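Local coordinates for protein 373aa long hypothetical citrate synthase (Sulfolobus tokodaii, PDB 1VGP) that is a putative member of the citrate synthase family, a largely helical protein modelled as an assembly of two chains, at residues W63-L74 with I115-T126. Numbering follows the deposited sequence.
Sequences WFQEKLREERYL and IKGIKLISKFPT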
loop_
_atom_site.group_PDB
_atom_site.type_symbol
_atom_site.label_atom_id
_atom_site.label_comp_id
_atom_site.label_asym_id
_atom_site.label_seq_id
_atom_site.Cartn_x
_atom_site.Cartn_y
_atom_site.Cartn_z
ATOM N N TRP A 63 24.007 6.673 19.927
ATOM C CA TRP A 63 22.802 7.439 19.700
ATOM C C TRP A 63 21.751 6.580 19.012
ATOM O O TRP A 63 20.561 6.669 19.315
ATOM C CB TRP A 63 23.104 8.658 18.828
ATOM C CG TRP A 63 21.865 9.326 18.319
ATOM C CD1 TRP A 63 21.073 10.209 18.994
ATOM C CD2 TRP A 63 21.252 9.137 17.046
ATOM N NE1 TRP A 63 20.008 10.584 18.220
ATOM C CE2 TRP A 63 20.094 9.939 17.005
ATOM C CE3 TRP A 63 21.574 8.371 15.915
ATOM C CZ2 TRP A 63 19.248 9.998 15.900
ATOM C CZ3 TRP A 63 20.736 8.425 14.810
ATOM C CH2 TRP A 63 19.591 9.236 14.808
ATOM N N PHE A 64 22.201 5.749 18.079
ATOM C CA PHE A 64 21.289 5.060 17.182
ATOM C C PHE A 64 20.530 3.960 17.899
ATOM O O PHE A 64 19.310 3.866 17.798
ATOM C CB PHE A 64 22.042 4.465 15.992
ATOM C CG PHE A 64 21.158 3.718 15.043
ATOM C CD1 PHE A 64 20.302 4.400 14.189
ATOM C CD2 PHE A 64 21.152 2.326 15.026
ATOM C CE1 PHE A 64 19.449 3.710 13.332
ATOM C CE2 PHE A 64 20.300 1.626 14.172
ATOM C CZ PHE A 64 19.449 2.320 13.324
ATOM N N GLN A 65 21.247 3.117 18.628
ATOM C CA GLN A 65 20.585 2.058 19.372
ATOM C C GLN A 65 19.915 2.603 20.619
ATOM O O GLN A 65 19.204 1.884 21.306
ATOM C CB GLN A 65 21.575 0.951 19.740
ATOM C CG GLN A 65 22.843 1.420 20.406
ATOM C CD GLN A 65 23.975 0.416 20.268
ATOM O OE1 GLN A 65 24.916 0.418 21.058
ATOM N NE2 GLN A 65 23.887 -0.447 19.259
ATOM N N GLU A 66 20.135 3.874 20.915
ATOM C CA GLU A 66 19.402 4.517 21.997
ATOM C C GLU A 66 17.971 4.783 21.534
ATOM O O GLU A 66 17.014 4.460 22.234
ATOM C CB GLU A 66 20.108 5.825 22.379
ATOM C CG GLU A 66 19.200 6.938 22.890
ATOM C CD GLU A 66 19.876 7.824 23.933
ATOM O OE1 GLU A 66 21.104 8.070 23.803
ATOM O OE2 GLU A 66 19.184 8.269 24.875
ATOM N N LYS A 67 17.835 5.358 20.343
ATOM C CA LYS A 67 16.524 5.598 19.761
ATOM C C LYS A 67 15.769 4.278 19.616
ATOM O O LYS A 67 14.539 4.227 19.746
ATOM C CB LYS A 67 16.670 6.266 18.381
ATOM C CG LYS A 67 17.020 7.754 18.416
ATOM C CD LYS A 67 15.950 8.574 19.136
ATOM C CE LYS A 67 15.800 9.961 18.527
ATOM N NZ LYS A 67 17.097 10.679 18.466
ATOM N N LEU A 68 16.520 3.213 19.356
ATOM C CA LEU A 68 15.942 1.941 18.961
ATOM C C LEU A 68 15.293 1.207 20.131
ATOM O O LEU A 68 14.299 0.500 19.941
ATOM C CB LEU A 68 17.016 1.051 18.336
ATOM C CG LEU A 68 17.100 0.947 16.813
ATOM C CD1 LEU A 68 18.169 -0.075 16.442
ATOM C CD2 LEU A 68 15.763 0.531 16.243
ATOM N N ARG A 69 15.853 1.364 21.331
ATOM C CA ARG A 69 15.254 0.781 22.532
ATOM C C ARG A 69 14.213 1.723 23.123
ATOM O O ARG A 69 13.249 1.284 23.757
ATOM C CB ARG A 69 16.319 0.488 23.600
ATOM C CG ARG A 69 17.744 0.401 23.098
ATOM C CD ARG A 69 18.021 -0.921 22.406
ATOM N NE ARG A 69 19.435 -1.116 22.083
ATOM C CZ ARG A 69 20.395 -1.308 22.985
ATOM N NH1 ARG A 69 20.132 -1.175 24.282
ATOM N NH2 ARG A 69 21.618 -1.661 22.591
ATOM N N GLU A 70 14.425 3.019 22.909
ATOM C CA GLU A 70 13.569 4.065 23.454
ATOM C C GLU A 70 12.124 3.938 22.980
ATOM O O GLU A 70 11.202 4.303 23.701
ATOM C CB GLU A 70 14.117 5.438 23.046
ATOM C CG GLU A 70 14.143 6.483 24.157
ATOM C CD GLU A 70 15.560 6.938 24.508
ATOM O OE1 GLU A 70 16.228 6.251 25.314
ATOM O OE2 GLU A 70 16.000 7.981 23.975
ATOM N N GLU A 71 11.924 3.422 21.772
ATOM C CA GLU A 71 10.611 3.493 21.133
ATOM C C GLU A 71 10.013 2.132 20.789
ATOM O O GLU A 71 9.267 2.014 19.823
ATOM C CB GLU A 71 10.698 4.330 19.855
ATOM C CG GLU A 71 10.786 5.827 20.086
ATOM C CD GLU A 71 9.470 6.425 20.548
ATOM O OE1 GLU A 71 8.427 6.114 19.938
ATOM O OE2 GLU A 71 9.482 7.207 21.525
ATOM N N ARG A 72 10.336 1.112 21.574
ATOM C CA ARG A 72 9.870 -0.241 21.285
ATOM C C ARG A 72 8.440 -0.433 21.753
ATOM O O ARG A 72 7.759 -1.369 21.332
ATOM C CB ARG A 72 10.757 -1.285 21.973
ATOM C CG ARG A 72 12.198 -1.259 21.532
ATOM C CD ARG A 72 12.995 -2.326 22.237
ATOM N NE ARG A 72 14.262 -2.555 21.559
ATOM C CZ ARG A 72 15.323 -3.110 22.129
ATOM N NH1 ARG A 72 15.269 -3.499 23.393
ATOM N NH2 ARG A 72 16.439 -3.271 21.429
ATOM N N TYR A 73 7.991 0.453 22.633
ATOM C CA TYR A 73 6.708 0.285 23.285
ATOM C C TYR A 73 5.575 0.672 22.338
ATOM O O TYR A 73 5.649 1.695 21.653
ATOM C CB TYR A 73 6.668 1.138 24.555
ATOM C CG TYR A 73 7.900 0.970 25.422
ATOM C CD1 TYR A 73 8.043 -0.138 26.266
ATOM C CD2 TYR A 73 8.944 1.901 25.378
ATOM C CE1 TYR A 73 9.195 -0.318 27.046
ATOM C CE2 TYR A 73 10.102 1.732 26.156
ATOM C CZ TYR A 73 10.219 0.619 26.985
ATOM O OH TYR A 73 11.353 0.447 27.752
ATOM N N LEU A 74 4.535 -0.156 22.297
ATOM C CA LEU A 74 3.324 0.139 21.539
ATOM C C LEU A 74 2.327 0.930 22.387
ATOM O O LEU A 74 2.195 0.687 23.591
ATOM C CB LEU A 74 2.667 -1.166 21.096
ATOM C CG LEU A 74 3.580 -2.247 20.525
ATOM C CD1 LEU A 74 2.823 -3.578 20.461
ATOM C CD2 LEU A 74 4.062 -1.834 19.146
ATOM N N ILE A 115 14.106 9.436 11.807
ATOM C CA ILE A 115 13.704 9.248 13.199
ATOM C C ILE A 115 12.377 8.511 13.299
ATOM O O ILE A 115 12.254 7.542 14.045
ATOM C CB ILE A 115 13.562 10.592 13.930
ATOM C CG1 ILE A 115 14.879 11.362 13.868
ATOM C CG2 ILE A 115 13.147 10.357 15.369
ATOM C CD1 ILE A 115 16.037 10.641 14.492
ATOM N N LYS A 116 11.386 8.991 12.556
ATOM C CA LYS A 116 10.127 8.284 12.375
ATOM C C LYS A 116 10.412 6.834 11.954
ATOM O O LYS A 116 9.791 5.893 12.448
ATOM C CB LYS A 116 9.307 9.007 11.300
ATOM C CG LYS A 116 7.845 8.606 11.192
ATOM C CD LYS A 116 7.021 9.068 12.393
ATOM C CE LYS A 116 6.873 10.585 12.458
ATOM N NZ LYS A 116 6.728 11.179 11.106
ATOM N N GLY A 117 11.374 6.656 11.055
ATOM C CA GLY A 117 11.765 5.313 10.651
ATOM C C GLY A 117 12.300 4.426 11.769
ATOM O O GLY A 117 11.874 3.278 11.887
ATOM N N ILE A 118 13.232 4.942 12.572
ATOM C CA ILE A 118 13.778 4.185 13.693
ATOM C C ILE A 118 12.659 3.606 14.544
ATOM O O ILE A 118 12.610 2.400 14.803
ATOM C CB ILE A 118 14.620 5.054 14.637
ATOM C CG1 ILE A 118 15.624 5.901 13.849
ATOM C CG2 ILE A 118 15.307 4.170 15.657
ATOM C CD1 ILE A 118 16.597 5.111 13.045
ATOM N N LYS A 119 11.757 4.478 14.985
ATOM C CA LYS A 119 10.715 4.086 15.929
ATOM C C LYS A 119 9.806 3.003 15.338
ATOM O O LYS A 119 9.486 2.017 16.005
ATOM C CB LYS A 119 9.900 5.320 16.353
ATOM C CG LYS A 119 9.132 6.011 15.224
ATOM C CD LYS A 119 7.646 6.217 15.569
ATOM C CE LYS A 119 6.871 4.886 15.598
ATOM N NZ LYS A 119 5.439 5.035 16.036
ATOM N N LEU A 120 9.404 3.178 14.086
ATOM C CA LEU A 120 8.641 2.150 13.391
ATOM C C LEU A 120 9.370 0.811 13.417
ATOM O O LEU A 120 8.788 -0.216 13.779
ATOM C CB LEU A 120 8.402 2.560 11.936
ATOM C CG LEU A 120 6.953 2.575 11.460
ATOM C CD1 LEU A 120 6.938 2.664 9.940
ATOM C CD2 LEU A 120 6.210 1.332 11.944
ATOM N N ILE A 121 10.645 0.840 13.027
ATOM C CA ILE A 121 11.464 -0.363 12.900
ATOM C C ILE A 121 11.526 -1.104 14.239
ATOM O O ILE A 121 11.455 -2.331 14.298
ATOM C CB ILE A 121 12.904 0.017 12.448
ATOM C CG1 ILE A 121 12.866 0.547 11.017
ATOM C CG2 ILE A 121 13.829 -1.182 12.546
ATOM C CD1 ILE A 121 14.140 1.190 10.564
ATOM N N SER A 122 11.648 -0.332 15.307
ATOM C CA SER A 122 11.810 -0.882 16.635
ATOM C C SER A 122 10.540 -1.538 17.183
ATOM O O SER A 122 10.611 -2.398 18.067
ATOM C CB SER A 122 12.267 0.211 17.589
ATOM O OG SER A 122 11.290 0.414 18.587
ATOM N N LYS A 123 9.384 -1.141 16.661
ATOM C CA LYS A 123 8.116 -1.667 17.157
ATOM C C LYS A 123 7.650 -2.935 16.451
ATOM O O LYS A 123 6.800 -3.655 16.977
ATOM C CB LYS A 123 7.019 -0.608 17.041
ATOM C CG LYS A 123 7.107 0.494 18.090
ATOM C CD LYS A 123 6.320 1.710 17.660
ATOM C CE LYS A 123 6.281 2.745 18.761
ATOM N NZ LYS A 123 7.416 3.687 18.648
ATOM N N PHE A 124 8.186 -3.211 15.263
ATOM C CA PHE A 124 7.758 -4.389 14.509
ATOM C C PHE A 124 7.891 -5.636 15.366
ATOM O O PHE A 124 6.941 -6.396 15.527
ATOM C CB PHE A 124 8.581 -4.551 13.225
ATOM C CG PHE A 124 7.933 -3.949 12.006
ATOM C CD1 PHE A 124 7.447 -4.762 10.990
ATOM C CD2 PHE A 124 7.809 -2.568 11.876
ATOM C CE1 PHE A 124 6.849 -4.206 9.859
ATOM C CE2 PHE A 124 7.211 -2.004 10.749
ATOM C CZ PHE A 124 6.728 -2.823 9.739
ATOM N N PRO A 125 9.079 -5.858 15.947
ATOM C CA PRO A 125 9.235 -7.063 16.771
ATOM C C PRO A 125 8.252 -7.131 17.949
ATOM O O PRO A 125 7.753 -8.209 18.286
ATOM C CB PRO A 125 10.706 -7.014 17.206
ATOM C CG PRO A 125 11.125 -5.587 17.004
ATOM C CD PRO A 125 10.339 -5.099 15.833
ATOM N N THR A 126 7.957 -5.974 18.546
ATOM C CA THR A 126 6.988 -5.878 19.638
ATOM C C THR A 126 5.589 -6.268 19.183
ATOM O O THR A 126 4.878 -6.981 19.891
ATOM C CB THR A 126 6.919 -4.446 20.221
ATOM O OG1 THR A 126 8.231 -3.881 20.302
ATOM C CG2 THR A 126 6.327 -4.467 21.603
#
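I118 lays its CG2 against K67 CB and against L68 CD2, 3.7 Å away, where helix 58-70 packs across helix 113-135 in the mostly helical citrate synthase fold. The axes of segments 63-70 and 115-126 cross at -53° and approach to 8.3 Å. A turn further back, I115 CD1 sits at the edge of the W63 indole, 3.6 Å from CZ2, while K67 CG lies over one face of the same ring. L51 of helix 43-52 also touches I118.

Past the end of helix 58-70 the contact turns polar, and side chains of helix 113-135 take up carbonyl groups of the departing chain. K123 runs extended to CE and bends at its last torsion (chi4 90°), which places NZ 2.8 Å from E71 O. K123 NZ also forms a salt bridge with E71 OE1 at 2.9 Å, approaching from the anti side, somewhat out of the carboxylate plane. S122 OG adds a weak hydrogen bond to E71 O, so this carbonyl oxygen has two donors. R72 reaches away to L147 O through NH1. L74 CG packs on T126 CG2, and T126 OG1 donates to R72 O at 2.8 Å, with a C=O...OG1 angle of 137°.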